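PDB 4IPA: putative curved DNA-binding protein from Chaetomium thermophilum var. thermophilum DSM 1495, which probably acts in ribosome biogenesis as an Arx1-type protein of the M24 (methionine aminopeptidase) family, and may bind DNA. Local coordinates for residues A[270-275]-A[303-308]; A[53-58]-A[98-103]; A[143-148]-A[369-374]. One frame throughout, in Å; residues are numbered along the deposited sequence.

Contact 1. Residues A[270-275]-A[303-308]. With SO4 (sulfate ion), chain E.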
ATOM      1  N   ARG A 270      -8.455  11.448  14.232  1.00 20.96           N
ATOM      2  CA  ARG A 270      -9.695  11.301  13.505  1.00 22.84           C
ATOM      3  C   ARG A 270      -9.510  10.407  12.262  1.00 19.46           C
ATOM      4  O   ARG A 270      -8.559  10.575  11.495  1.00 13.03           O
ATOM      5  CB  ARG A 270     -10.159  12.695  13.110  1.00 19.65           C
ATOM      6  CG  ARG A 270     -11.351  12.769  12.198  1.00 21.00           C
ATOM      7  CD  ARG A 270     -11.671  14.240  11.954  1.00 22.80           C
ATOM      8  NE  ARG A 270     -13.007  14.489  12.441  1.00 36.70           N
ATOM      9  CZ  ARG A 270     -13.338  15.337  13.397  1.00 33.06           C
ATOM     10  NH1 ARG A 270     -12.433  16.109  13.988  1.00 30.45           N
ATOM     11  NH2 ARG A 270     -14.611  15.424  13.735  1.00 40.77           N
ATOM     12  N   ALA A 271     -10.409   9.447  12.086  1.00 17.28           N
ATOM     13  CA  ALA A 271     -10.449   8.634  10.865  1.00 17.65           C
ATOM     14  C   ALA A 271     -10.886   9.501   9.684  1.00 20.75           C
ATOM     15  O   ALA A 271     -12.044   9.962   9.641  1.00 21.12           O
ATOM     16  CB  ALA A 271     -11.414   7.482  11.039  1.00 18.06           C
ATOM     17  N   THR A 272      -9.982   9.730   8.731  1.00 17.60           N
ATOM     18  CA  THR A 272     -10.334  10.509   7.546  1.00 14.91           C
ATOM     19  C   THR A 272     -10.344   9.674   6.282  1.00 14.69           C
ATOM     20  O   THR A 272     -10.988  10.039   5.299  1.00 19.45           O
ATOM     21  CB  THR A 272      -9.400  11.716   7.354  1.00 17.70           C
ATOM     22  OG1 THR A 272      -8.052  11.252   7.179  1.00 15.74           O
ATOM     23  CG2 THR A 272      -9.487  12.661   8.579  1.00 16.71           C
ATOM     24  N   LEU A 273      -9.635   8.553   6.304  1.00 15.71           N
ATOM     25  CA  LEU A 273      -9.543   7.688   5.132  1.00 13.13           C
ATOM     26  C   LEU A 273     -10.769   6.781   5.018  1.00 13.98           C
ATOM     27  O   LEU A 273     -11.100   6.064   5.950  1.00 16.41           O
ATOM     28  CB  LEU A 273      -8.264   6.852   5.201  1.00 15.50           C
ATOM     29  CG  LEU A 273      -7.943   5.966   3.998  1.00 16.86           C
ATOM     30  CD1 LEU A 273      -7.587   6.849   2.804  1.00 14.59           C
ATOM     31  CD2 LEU A 273      -6.792   5.032   4.332  1.00 17.72           C
ATOM     32  N   HIS A 274     -11.447   6.825   3.874  1.00 15.34           N
ATOM     33  CA  HIS A 274     -12.690   6.074   3.675  1.00 16.37           C
ATOM     34  C   HIS A 274     -12.815   5.636   2.211  1.00 15.53           C
ATOM     35  O   HIS A 274     -12.039   6.053   1.362  1.00 15.78           O
ATOM     36  CB  HIS A 274     -13.930   6.941   3.994  1.00 16.93           C
ATOM     37  CG  HIS A 274     -13.936   7.547   5.367  1.00 17.14           C
ATOM     38  ND1 HIS A 274     -14.877   7.210   6.321  1.00 15.59           N
ATOM     39  CD2 HIS A 274     -13.154   8.500   5.922  1.00 12.18           C
ATOM     40  CE1 HIS A 274     -14.655   7.915   7.418  1.00 14.72           C
ATOM     41  NE2 HIS A 274     -13.613   8.695   7.209  1.00 16.89           N
ATOM     42  N   ARG A 275     -13.808   4.803   1.919  1.00 16.89           N
ATOM     43  CA  ARG A 275     -14.183   4.520   0.536  1.00 18.67           C
ATOM     44  C   ARG A 275     -15.646   4.100   0.454  1.00 18.70           C
ATOM     45  O   ARG A 275     -16.185   3.508   1.387  1.00 16.00           O
ATOM     46  CB  ARG A 275     -13.275   3.448  -0.087  1.00 16.54           C
ATOM     47  CG  ARG A 275     -13.661   2.020   0.226  1.00 19.31           C
ATOM     48  CD  ARG A 275     -12.818   1.056  -0.600  1.00 20.72           C
ATOM     49  NE  ARG A 275     -13.140  -0.333  -0.300  1.00 28.00           N
ATOM     50  CZ  ARG A 275     -14.100  -1.030  -0.908  1.00 30.97           C
ATOM     51  NH1 ARG A 275     -14.842  -0.474  -1.858  1.00 27.66           N
ATOM     52  NH2 ARG A 275     -14.324  -2.288  -0.560  1.00 28.14           N
ATOM     53  N   PRO A 303     -10.522   4.684  -2.478  1.00 18.50           N
ATOM     54  CA  PRO A 303     -10.278   5.361  -1.199  1.00 14.61           C
ATOM     55  C   PRO A 303     -10.084   6.849  -1.385  1.00 15.90           C
ATOM     56  O   PRO A 303      -9.578   7.294  -2.418  1.00 16.83           O
ATOM     57  CB  PRO A 303      -8.999   4.694  -0.686  1.00 15.21           C
ATOM     58  CG  PRO A 303      -9.037   3.296  -1.313  1.00 11.71           C
ATOM     59  CD  PRO A 303      -9.617   3.542  -2.690  1.00 18.17           C
ATOM     60  N   PHE A 304     -10.531   7.620  -0.395  1.00 17.14           N
ATOM     61  CA  PHE A 304     -10.381   9.067  -0.413  1.00 17.05           C
ATOM     62  C   PHE A 304     -10.205   9.575   1.012  1.00 17.17           C
ATOM     63  O   PHE A 304     -10.503   8.864   1.985  1.00 15.21           O
ATOM     64  CB  PHE A 304     -11.597   9.725  -1.069  1.00 16.88           C
ATOM     65  CG  PHE A 304     -12.861   9.515  -0.314  1.00 15.77           C
ATOM     66  CD1 PHE A 304     -13.618   8.365  -0.498  1.00 14.34           C
ATOM     67  CD2 PHE A 304     -13.296  10.464   0.586  1.00 15.23           C
ATOM     68  CE1 PHE A 304     -14.776   8.168   0.216  1.00 16.49           C
ATOM     69  CE2 PHE A 304     -14.471  10.274   1.302  1.00 15.64           C
ATOM     70  CZ  PHE A 304     -15.203   9.122   1.125  1.00 15.61           C
ATOM     71  N   SER A 305      -9.686  10.793   1.132  1.00 13.39           N
ATOM     72  CA  SER A 305      -9.561  11.437   2.428  1.00 17.63           C
ATOM     73  C   SER A 305     -10.690  12.442   2.595  1.00 17.20           C
ATOM     74  O   SER A 305     -11.026  13.146   1.655  1.00 19.64           O
ATOM     75  CB  SER A 305      -8.213  12.161   2.531  1.00 18.09           C
ATOM     76  OG  SER A 305      -8.136  12.899   3.739  1.00 16.72           O
ATOM     77  N   LEU A 306     -11.270  12.525   3.787  1.00 20.13           N
ATOM     78  CA  LEU A 306     -12.242  13.587   4.070  1.00 18.34           C
ATOM     79  C   LEU A 306     -11.701  14.994   3.776  1.00 17.55           C
ATOM     80  O   LEU A 306     -12.457  15.893   3.432  1.00 20.00           O
ATOM     81  CB  LEU A 306     -12.702  13.527   5.521  1.00 16.11           C
ATOM     82  CG  LEU A 306     -13.490  12.314   6.020  1.00 17.35           C
ATOM     83  CD1 LEU A 306     -13.926  12.575   7.470  1.00 16.52           C
ATOM     84  CD2 LEU A 306     -14.689  12.014   5.150  1.00 16.16           C
ATOM     85  N   ARG A 307     -10.403  15.201   3.938  1.00 16.00           N
ATOM     86  CA  ARG A 307      -9.840  16.514   3.633  1.00 18.14           C
ATOM     87  C   ARG A 307      -9.979  16.862   2.147  1.00 21.66           C
ATOM     88  O   ARG A 307      -9.837  18.015   1.765  1.00 21.37           O
ATOM     89  CB  ARG A 307      -8.369  16.618   4.051  1.00 15.39           C
ATOM     90  CG  ARG A 307      -7.875  18.062   4.103  1.00 22.05           C
ATOM     91  CD  ARG A 307      -6.567  18.288   3.334  1.00 20.77           C
ATOM     92  NE  ARG A 307      -6.702  18.132   1.884  1.00 24.63           N
ATOM     93  CZ  ARG A 307      -6.077  17.186   1.183  1.00 26.70           C
ATOM     94  NH1 ARG A 307      -5.280  16.322   1.814  1.00 20.83           N
ATOM     95  NH2 ARG A 307      -6.234  17.106  -0.137  1.00 18.95           N
ATOM     96  N   GLN A 308     -10.267  15.870   1.310  1.00 19.30           N
ATOM     97  CA  GLN A 308     -10.353  16.121  -0.122  1.00 22.19           C
ATOM     98  C   GLN A 308     -11.696  16.695  -0.514  1.00 21.24           C
ATOM     99  O   GLN A 308     -11.830  17.266  -1.593  1.00 23.69           O
ATOM    100  CB  GLN A 308     -10.103  14.845  -0.923  1.00 21.44           C
ATOM    101  CG  GLN A 308      -8.638  14.481  -1.069  1.00 20.58           C
ATOM    102  CD  GLN A 308      -8.452  13.099  -1.674  1.00 21.76           C
ATOM    103  OE1 GLN A 308      -8.891  12.096  -1.104  1.00 18.55           O
ATOM    104  NE2 GLN A 308      -7.811  13.042  -2.848  1.00 23.92           N
TER
HETATM  105  S   SO4 E 501     -16.214  17.220  15.887  1.00 58.48           S
HETATM  106  O1  SO4 E 501     -14.914  17.409  16.528  1.00 63.16           O
HETATM  107  O2  SO4 E 501     -16.292  15.871  15.354  1.00 40.41           O
HETATM  108  O3  SO4 E 501     -17.285  17.408  16.865  1.00 57.71           O
HETATM  109  O4  SO4 E 501     -16.372  18.190  14.811  1.00 47.47           O

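Contact 2. Residues A[53-58]-A[98-103]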
ATOM      1  N   ILE A  53       2.677  17.957   7.571  1.00 19.95           N
ATOM      2  CA  ILE A  53       2.026  16.866   6.869  1.00 20.12           C
ATOM      3  C   ILE A  53       0.830  17.306   6.019  1.00 22.76           C
ATOM      4  O   ILE A  53       0.671  16.832   4.887  1.00 21.78           O
ATOM      5  CB  ILE A  53       1.616  15.729   7.845  1.00 23.40           C
ATOM      6  CG1 ILE A  53       2.869  15.050   8.391  1.00 22.63           C
ATOM      7  CG2 ILE A  53       0.764  14.687   7.142  1.00 17.82           C
ATOM      8  CD1 ILE A  53       2.586  13.920   9.366  1.00 23.68           C
ATOM      9  N   ILE A  54      -0.014  18.193   6.546  1.00 19.93           N
ATOM     10  CA  ILE A  54      -1.209  18.579   5.801  1.00 21.67           C
ATOM     11  C   ILE A  54      -0.862  19.300   4.497  1.00 26.61           C
ATOM     12  O   ILE A  54      -1.591  19.193   3.513  1.00 28.43           O
ATOM     13  CB  ILE A  54      -2.222  19.425   6.627  1.00 28.67           C
ATOM     14  CG1 ILE A  54      -3.574  19.471   5.907  1.00 29.10           C
ATOM     15  CG2 ILE A  54      -1.730  20.840   6.829  1.00 27.46           C
ATOM     16  CD1 ILE A  54      -4.711  19.042   6.750  1.00 27.70           C
ATOM     17  N   ASP A  55       0.253  20.027   4.493  1.00 24.21           N
ATOM     18  CA  ASP A  55       0.702  20.711   3.295  1.00 24.13           C
ATOM     19  C   ASP A  55       1.163  19.720   2.230  1.00 23.88           C
ATOM     20  O   ASP A  55       0.852  19.880   1.045  1.00 25.36           O
ATOM     21  CB  ASP A  55       1.828  21.695   3.622  1.00 27.30           C
ATOM     22  CG  ASP A  55       1.335  22.908   4.387  1.00 33.72           C
ATOM     23  OD1 ASP A  55       0.106  23.148   4.401  1.00 35.72           O
ATOM     24  OD2 ASP A  55       2.178  23.624   4.968  1.00 36.58           O
ATOM     25  N   ILE A  56       1.906  18.705   2.660  1.00 20.10           N
ATOM     26  CA  ILE A  56       2.392  17.665   1.760  1.00 20.27           C
ATOM     27  C   ILE A  56       1.245  16.884   1.106  1.00 20.57           C
ATOM     28  O   ILE A  56       1.234  16.704  -0.109  1.00 22.61           O
ATOM     29  CB  ILE A  56       3.339  16.700   2.490  1.00 22.18           C
ATOM     30  CG1 ILE A  56       4.414  17.490   3.246  1.00 20.85           C
ATOM     31  CG2 ILE A  56       3.985  15.745   1.495  1.00 21.42           C
ATOM     32  CD1 ILE A  56       5.300  16.644   4.149  1.00 16.51           C
ATOM     33  N   CYS A  57       0.282  16.434   1.911  1.00 20.46           N
ATOM     34  CA  CYS A  57      -0.885  15.723   1.391  1.00 19.82           C
ATOM     35  C   CYS A  57      -1.661  16.585   0.403  1.00 24.38           C
ATOM     36  O   CYS A  57      -2.068  16.105  -0.661  1.00 23.36           O
ATOM     37  CB  CYS A  57      -1.820  15.285   2.521  1.00 19.66           C
ATOM     38  SG  CYS A  57      -1.124  14.106   3.678  1.00 21.25           S
ATOM     39  N   GLU A  58      -1.883  17.851   0.752  1.00 21.67           N
ATOM     40  CA  GLU A  58      -2.603  18.736  -0.158  1.00 27.09           C
ATOM     41  C   GLU A  58      -1.836  18.912  -1.467  1.00 23.69           C
ATOM     42  O   GLU A  58      -2.414  18.853  -2.555  1.00 25.61           O
ATOM     43  CB  GLU A  58      -2.892  20.099   0.484  1.00 26.47           C
ATOM     44  CG  GLU A  58      -3.992  20.068   1.548  1.00 35.14           C
ATOM     45  CD  GLU A  58      -4.270  21.443   2.180  1.00 37.84           C
ATOM     46  OE1 GLU A  58      -3.469  22.379   1.989  1.00 34.25           O
ATOM     47  OE2 GLU A  58      -5.296  21.582   2.876  1.00 35.14           O
ATOM     48  N   PRO A  98      -4.765  14.052   7.533  1.00 19.33           N
ATOM     49  CA  PRO A  98      -5.644  14.723   8.501  1.00 21.61           C
ATOM     50  C   PRO A  98      -6.439  15.914   7.949  1.00 17.35           C
ATOM     51  O   PRO A  98      -6.155  16.411   6.858  1.00 16.89           O
ATOM     52  CB  PRO A  98      -4.667  15.182   9.581  1.00 21.10           C
ATOM     53  CG  PRO A  98      -3.405  15.459   8.837  1.00 22.74           C
ATOM     54  CD  PRO A  98      -3.357  14.449   7.698  1.00 20.50           C
ATOM     55  N   LEU A  99      -7.438  16.360   8.709  1.00 21.32           N
ATOM     56  CA  LEU A  99      -8.214  17.557   8.339  1.00 22.58           C
ATOM     57  C   LEU A  99      -7.453  18.848   8.614  1.00 23.87           C
ATOM     58  O   LEU A  99      -6.701  18.945   9.582  1.00 25.28           O
ATOM     59  CB  LEU A  99      -9.541  17.599   9.078  1.00 21.27           C
ATOM     60  CG  LEU A  99     -10.502  16.452   8.769  1.00 24.15           C
ATOM     61  CD1 LEU A  99     -11.843  16.690   9.435  1.00 25.26           C
ATOM     62  CD2 LEU A  99     -10.667  16.310   7.261  1.00 19.24           C
ATOM     63  N   ARG A 100      -7.654  19.842   7.764  1.00 24.98           N
ATOM     64  CA  ARG A 100      -7.080  21.163   8.007  1.00 35.83           C
ATOM     65  C   ARG A 100      -7.705  21.835   9.236  1.00 32.65           C
ATOM     66  O   ARG A 100      -7.016  22.550   9.968  1.00 31.56           O
ATOM     67  CB  ARG A 100      -7.200  22.070   6.769  1.00 36.18           C
ATOM     68  CG  ARG A 100      -6.454  23.386   6.925  1.00 41.22           C
ATOM     69  CD  ARG A 100      -6.155  24.064   5.590  1.00 43.88           C
ATOM     70  NE  ARG A 100      -5.005  23.485   4.899  1.00 45.07           N
ATOM     71  CZ  ARG A 100      -3.741  23.606   5.299  1.00 44.06           C
ATOM     72  NH1 ARG A 100      -3.448  24.272   6.407  1.00 43.01           N
ATOM     73  NH2 ARG A 100      -2.764  23.047   4.595  1.00 43.13           N
ATOM     74  N   SER A 101      -8.992  21.572   9.470  1.00 27.97           N
ATOM     75  CA  SER A 101      -9.729  22.169  10.592  1.00 31.66           C
ATOM     76  C   SER A 101      -9.496  21.481  11.944  1.00 30.54           C
ATOM     77  O   SER A 101      -9.959  21.962  12.975  1.00 25.89           O
ATOM     78  CB  SER A 101     -11.232  22.186  10.293  1.00 31.90           C
ATOM     79  OG  SER A 101     -11.741  20.858  10.199  1.00 33.95           O
ATOM     80  N   ASP A 102      -8.822  20.336  11.935  1.00 30.13           N
ATOM     81  CA  ASP A 102      -8.316  19.754  13.183  1.00 26.53           C
ATOM     82  C   ASP A 102      -6.974  20.417  13.439  1.00 28.58           C
ATOM     83  O   ASP A 102      -5.947  19.964  12.934  1.00 26.32           O
ATOM     84  CB  ASP A 102      -8.141  18.238  13.056  1.00 24.70           C
ATOM     85  CG  ASP A 102      -9.452  17.485  13.202  1.00 26.99           C
ATOM     86  OD1 ASP A 102     -10.443  18.077  13.680  1.00 29.16           O
ATOM     87  OD2 ASP A 102      -9.485  16.294  12.857  1.00 27.35           O
ATOM     88  N   GLU A 103      -6.993  21.508  14.201  1.00 29.30           N
ATOM     89  CA  GLU A 103      -5.834  22.388  14.320  1.00 33.76           C
ATOM     90  C   GLU A 103      -4.555  21.690  14.770  1.00 29.58           C
ATOM     91  O   GLU A 103      -3.498  21.912  14.195  1.00 34.06           O
ATOM     92  CB  GLU A 103      -6.135  23.561  15.252  1.00 33.04           C
ATOM     93  CG  GLU A 103      -6.847  24.717  14.578  1.00 45.91           C
ATOM     94  CD  GLU A 103      -7.208  25.822  15.559  1.00 55.19           C
ATOM     95  OE1 GLU A 103      -6.713  25.781  16.712  1.00 51.06           O
ATOM     96  OE2 GLU A 103      -7.988  26.724  15.177  1.00 52.31           O
TER
HETATM   97  O   HOH W   1      -0.410  25.386   6.053  1.00 46.63           O

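Contact 3. Residues A[143-148]-A[369-374]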
ATOM      1  N   PRO A 143      23.432  12.775   5.470  1.00 41.77           N
ATOM      2  CA  PRO A 143      24.018  11.502   5.029  1.00 45.37           C
ATOM      3  C   PRO A 143      22.950  10.517   4.554  1.00 47.31           C
ATOM      4  O   PRO A 143      21.842  10.499   5.094  1.00 43.17           O
ATOM      5  CB  PRO A 143      24.691  10.965   6.296  1.00 43.09           C
ATOM      6  CG  PRO A 143      24.929  12.170   7.148  1.00 45.37           C
ATOM      7  CD  PRO A 143      23.784  13.100   6.863  1.00 43.69           C
ATOM      8  N   ASP A 144      23.287   9.700   3.563  1.00 45.83           N
ATOM      9  CA  ASP A 144      22.344   8.734   3.007  1.00 45.36           C
ATOM     10  C   ASP A 144      22.241   7.478   3.864  1.00 40.58           C
ATOM     11  O   ASP A 144      21.223   6.781   3.849  1.00 42.21           O
ATOM     12  CB  ASP A 144      22.755   8.363   1.580  1.00 49.98           C
ATOM     13  CG  ASP A 144      22.423   9.453   0.576  1.00 56.81           C
ATOM     14  OD1 ASP A 144      21.324  10.043   0.686  1.00 58.71           O
ATOM     15  OD2 ASP A 144      23.261   9.724  -0.315  1.00 58.81           O
ATOM     16  N   VAL A 145      23.292   7.211   4.629  1.00 33.08           N
ATOM     17  CA  VAL A 145      23.414   5.967   5.379  1.00 33.12           C
ATOM     18  C   VAL A 145      22.339   5.761   6.452  1.00 31.77           C
ATOM     19  O   VAL A 145      21.947   6.689   7.155  1.00 32.90           O
ATOM     20  CB  VAL A 145      24.822   5.817   5.997  1.00 33.35           C
ATOM     21  CG1 VAL A 145      24.856   4.686   7.013  1.00 37.52           C
ATOM     22  CG2 VAL A 145      25.846   5.577   4.900  1.00 46.23           C
ATOM     23  N   ILE A 146      21.869   4.524   6.551  1.00 30.00           N
ATOM     24  CA  ILE A 146      20.927   4.121   7.571  1.00 25.55           C
ATOM     25  C   ILE A 146      21.593   3.047   8.404  1.00 26.20           C
ATOM     26  O   ILE A 146      22.164   2.097   7.873  1.00 23.79           O
ATOM     27  CB  ILE A 146      19.656   3.591   6.942  1.00 23.24           C
ATOM     28  CG1 ILE A 146      19.067   4.657   6.022  1.00 25.67           C
ATOM     29  CG2 ILE A 146      18.655   3.199   8.019  1.00 22.38           C
ATOM     30  CD1 ILE A 146      18.268   4.102   4.878  1.00 32.28           C
ATOM     31  N   GLU A 147      21.554   3.207   9.717  1.00 27.25           N
ATOM     32  CA  GLU A 147      22.266   2.279  10.581  1.00 28.16           C
ATOM     33  C   GLU A 147      21.406   1.873  11.764  1.00 26.71           C
ATOM     34  O   GLU A 147      20.214   2.208  11.822  1.00 27.04           O
ATOM     35  CB  GLU A 147      23.593   2.898  11.048  1.00 28.90           C
ATOM     36  CG  GLU A 147      23.498   4.388  11.313  1.00 32.87           C
ATOM     37  CD  GLU A 147      24.858   5.094  11.356  1.00 45.51           C
ATOM     38  OE1 GLU A 147      25.906   4.411  11.355  1.00 46.62           O
ATOM     39  OE2 GLU A 147      24.872   6.343  11.388  1.00 43.79           O
ATOM     40  N   GLY A 148      22.017   1.143  12.697  1.00 26.88           N
ATOM     41  CA  GLY A 148      21.350   0.717  13.916  1.00 22.90           C
ATOM     42  C   GLY A 148      20.167  -0.194  13.644  1.00 24.64           C
ATOM     43  O   GLY A 148      20.130  -0.897  12.638  1.00 19.04           O
ATOM     44  N   LYS A 369      23.402   1.284   1.304  1.00 33.54           N
ATOM     45  CA  LYS A 369      23.231   2.341   2.306  1.00 34.81           C
ATOM     46  C   LYS A 369      22.847   1.823   3.706  1.00 32.32           C
ATOM     47  O   LYS A 369      22.845   2.594   4.674  1.00 26.78           O
ATOM     48  CB  LYS A 369      22.194   3.374   1.831  1.00 33.99           C
ATOM     49  CG  LYS A 369      22.733   4.483   0.904  1.00 43.22           C
ATOM     50  CD  LYS A 369      21.666   4.950  -0.128  1.00 50.42           C
ATOM     51  CE  LYS A 369      20.897   6.245   0.254  1.00 56.12           C
ATOM     52  NZ  LYS A 369      19.812   6.111   1.299  1.00 47.20           N
ATOM     53  N   PHE A 370      22.524   0.533   3.804  1.00 26.84           N
ATOM     54  CA  PHE A 370      22.076  -0.068   5.063  1.00 29.81           C
ATOM     55  C   PHE A 370      23.246  -0.723   5.801  1.00 33.70           C
ATOM     56  O   PHE A 370      23.993  -1.513   5.212  1.00 35.16           O
ATOM     57  CB  PHE A 370      20.958  -1.097   4.818  1.00 26.92           C
ATOM     58  CG  PHE A 370      19.729  -0.510   4.204  1.00 24.02           C
ATOM     59  CD1 PHE A 370      18.874   0.274   4.955  1.00 26.00           C
ATOM     60  CD2 PHE A 370      19.438  -0.717   2.867  1.00 30.14           C
ATOM     61  CE1 PHE A 370      17.740   0.849   4.383  1.00 27.98           C
ATOM     62  CE2 PHE A 370      18.304  -0.161   2.291  1.00 29.91           C
ATOM     63  CZ  PHE A 370      17.454   0.633   3.053  1.00 26.29           C
ATOM     64  N   LYS A 371      23.399  -0.390   7.083  1.00 25.09           N
ATOM     65  CA  LYS A 371      24.544  -0.846   7.872  1.00 29.06           C
ATOM     66  C   LYS A 371      24.110  -1.687   9.070  1.00 28.60           C
ATOM     67  O   LYS A 371      23.521  -1.177  10.036  1.00 26.22           O
ATOM     68  CB  LYS A 371      25.368   0.351   8.352  1.00 32.16           C
ATOM     69  CG  LYS A 371      25.818   1.300   7.232  1.00 36.10           C
ATOM     70  CD  LYS A 371      26.924   0.673   6.387  1.00 40.58           C
ATOM     71  CE  LYS A 371      27.507   1.653   5.364  1.00 43.90           C
ATOM     72  NZ  LYS A 371      26.557   1.955   4.257  1.00 44.54           N
ATOM     73  N   THR A 372      24.406  -2.977   9.015  1.00 25.94           N
ATOM     74  CA  THR A 372      24.036  -3.870  10.104  1.00 27.30           C
ATOM     75  C   THR A 372      24.823  -5.165  10.015  1.00 29.61           C
ATOM     76  O   THR A 372      25.322  -5.519   8.947  1.00 28.96           O
ATOM     77  CB  THR A 372      22.519  -4.196  10.104  1.00 23.92           C
ATOM     78  OG1 THR A 372      22.251  -5.148  11.131  1.00 26.89           O
ATOM     79  CG2 THR A 372      22.086  -4.811   8.769  1.00 25.29           C
ATOM     80  N   ASP A 373      24.920  -5.873  11.137  1.00 30.00           N
ATOM     81  CA  ASP A 373      25.572  -7.174  11.151  1.00 36.78           C
ATOM     82  C   ASP A 373      24.568  -8.277  10.856  1.00 33.99           C
ATOM     83  O   ASP A 373      24.947  -9.377  10.459  1.00 33.92           O
ATOM     84  CB  ASP A 373      26.270  -7.422  12.493  1.00 36.17           C
ATOM     85  CG  ASP A 373      27.438  -6.480  12.719  1.00 45.57           C
ATOM     86  OD1 ASP A 373      28.133  -6.147  11.725  1.00 45.05           O
ATOM     87  OD2 ASP A 373      27.653  -6.059  13.880  1.00 50.18           O
ATOM     88  N   LYS A 374      23.287  -7.978  11.040  1.00 26.27           N
ATOM     89  CA  LYS A 374      22.256  -8.988  10.839  1.00 28.88           C
ATOM     90  C   LYS A 374      22.104  -9.407   9.377  1.00 29.94           C
ATOM     91  O   LYS A 374      22.351  -8.629   8.448  1.00 29.40           O
ATOM     92  CB  LYS A 374      20.931  -8.541  11.445  1.00 28.04           C
ATOM     93  CG  LYS A 374      21.133  -8.016  12.848  1.00 29.72           C
ATOM     94  CD  LYS A 374      19.897  -8.103  13.699  1.00 29.06           C
ATOM     95  CE  LYS A 374      20.260  -7.647  15.104  1.00 34.00           C
ATOM     96  NZ  LYS A 374      19.076  -7.481  15.986  1.00 42.42           N
TER
HETATM   97  O   HOH W   2      22.639  -1.799  12.596  1.00 27.94           O

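Contact 1. Residues A[270-275]-A[303-308]
His274 and Phe304 are a hydrogen-bonded antiparallel pair: His274 N reaches Phe304 O at 2.9 Å and Phe304 N reaches His274 O at 2.8 Å. Next to them Leu273 and Ser305 form the non-hydrogen-bonded pair, with side chains on the opposite face of the sheet. The tight packing is on the His274 face. With CG of Phe304 wedged between its own backbone N and carbonyl carbon (chi1 64°), the phenyl ring leans back over the partner strand, bringing Phe304 CD1 to 3.4 Å from His274 O and Phe304 CZ to 3.8 Å from His274 CB. Leu306 CD2 lies off-centre above the imidazole of His274, 4.3 Å from the ring centroid and 30° off its normal, a CH-pi contact. A bond from His274 NE2 to Ala271 O, 3.2 Å long and entering from above that carbonyl plane, probably helps to set the turn of the ring. Where the strand ends, Ser305 OG accepts from Arg307 N in an ST turn, and Ser305 N gives an almost straight bond (178°) of 2.7 Å to Gln308 OE1. The loose side is the Arg270 end. Its chain bends at chi3, and a sulfate ion, probably from the crystallisation liquor, sits at the guanidinium edge; the modelled bond from Arg270 NH2 is very short and therefore doubtful in length. Arg270 NH1 makes a salt bridge with Asp102. Strand 273-276 is the middle of a small antiparallel sheet, with 304-305 and 328-330 outermost. Helix 312-324 packs on His274 through Val319 and Val323, Phe328 meets the Phe304 ring edge-to-face, and on the other face Leu273 and Ser305 touch Pro84 of strand 79-88, while Thr97 bonds the hydroxyls of Thr272 and Ser305.

Contact 2. Residues A[53-58]-A[98-103]
Ile53 opens helix 53-69 and touches the loop 98-103 with one methyl, its CG2 lying 4.2 Å from Pro98 CD as the two side chains cross at about a right angle. Ile54 goes deeper. Its CG1 branch stands opposite the backbone N, and an unusual chi2 of 126° carries the terminal methyl against the loop backbone, where Ile54 CD1 is 3.0 Å from Pro98 O and also close to Arg100 N, a snug and perhaps strained fit. The other branch lies over one face of the Arg100 guanidinium, Ile54 CG2 coming within 3.3 Å of Arg100 NH2. Asp55 takes the edge of the same group: Asp55 OD1 receives Arg100 NH2 at 2.9 Å, the carboxylate and guanidinium nearly coplanar (23° apart). A water that donates to Asp55 OD1 at 2.8 Å also accepts from Arg100 NH1. One turn on, Glu58 is gripped side-on by two nitrogens, Arg100 NH2 to Glu58 OE1 at 2.8 Å and Arg100 NE to Glu58 OE2 at 2.8 Å. Here the planes are 52° apart, and NH2 meets OE1 from above the carboxylate. A glutamine here, with one acceptor oxygen and no charge, would probably leave either NE or NH2 of Arg100 without its mate and the guanidinium freer to turn. The loop is tied elsewhere too, Glu312 bonding both Arg100 N and Ser101 OG. Two carboxylates three residues apart on the first turns of a helix thus share one arginine: NH2 carries two salt bridges, which together with the isoleucine under one face should fix the rotation of the group. The loop is thus held to the start of the helix by a salt-bridge network of Asp55, Glu58 and Arg100 on the more exposed side and by apolar contacts of Ile53 and Ile54 with Pro98 on the buried one.

Contact 3. Residues A[143-148]-A[369-374]
A single backbone bridge, Ile146 with Phe370, joins two surface loops running in the same direction, one leading into helix 148-167 and the other into helix 379-386. Ile146 N donates almost straight (177°) to Lys369 O at 2.9 Å, and Ile146 O accepts from Lys371 N at 2.9 Å, so both polar backbone atoms of Ile146 are used. Its side chain lies alongside the Phe370 ring, pointing the same way, with Ile146 CD1 only 3.3 Å from Phe370 CE1; Leu155 of helix 148-167 also touches this ring. At one end the thrice-bent chain of Lys369 curls back, and its NZ bonds Asp144 O at 3.0 Å from above the carbonyl plane. On the other side of the paired backbones Val145 CG1 meets Lys371 CG at 3.5 Å, the chains crossing at about a right angle, while Lys371 NZ turns to Ser368 O. At the other end a water donates to Gly148 O at 2.7 Å and to Lys371 O. Hydrogen bonds to backbone carbonyls, rather than paired charges, thus supply the polar part of the contact: Asp144 OD1 is too far from Lys369 NZ for a salt bridge, and their attraction is probably only a long-range supplement at this exposed surface.

How the contacts relate
From the N terminus, contact 2 closes first, bringing the loop 98-103 back to the start of helix 53-69. Contact 3 opens next, at 143-148, and stays open for some 220 residues. Within that span contact 1 opens and closes, tying strand 273-276 to 304-305 across helix 286-299; it therefore nests in contact 3 but follows contact 2 in series. Contacts 1 and 2 adjoin, their centres about 12 Å apart: Leu99 packs against both Arg270 and Arg307, so the loop that contact 2 holds also packs against the residues flanking the small sheet. Contact 3 stands apart, its centre about 35 Å from that of contact 1, and links the approaches to helices 148-167 and 379-386.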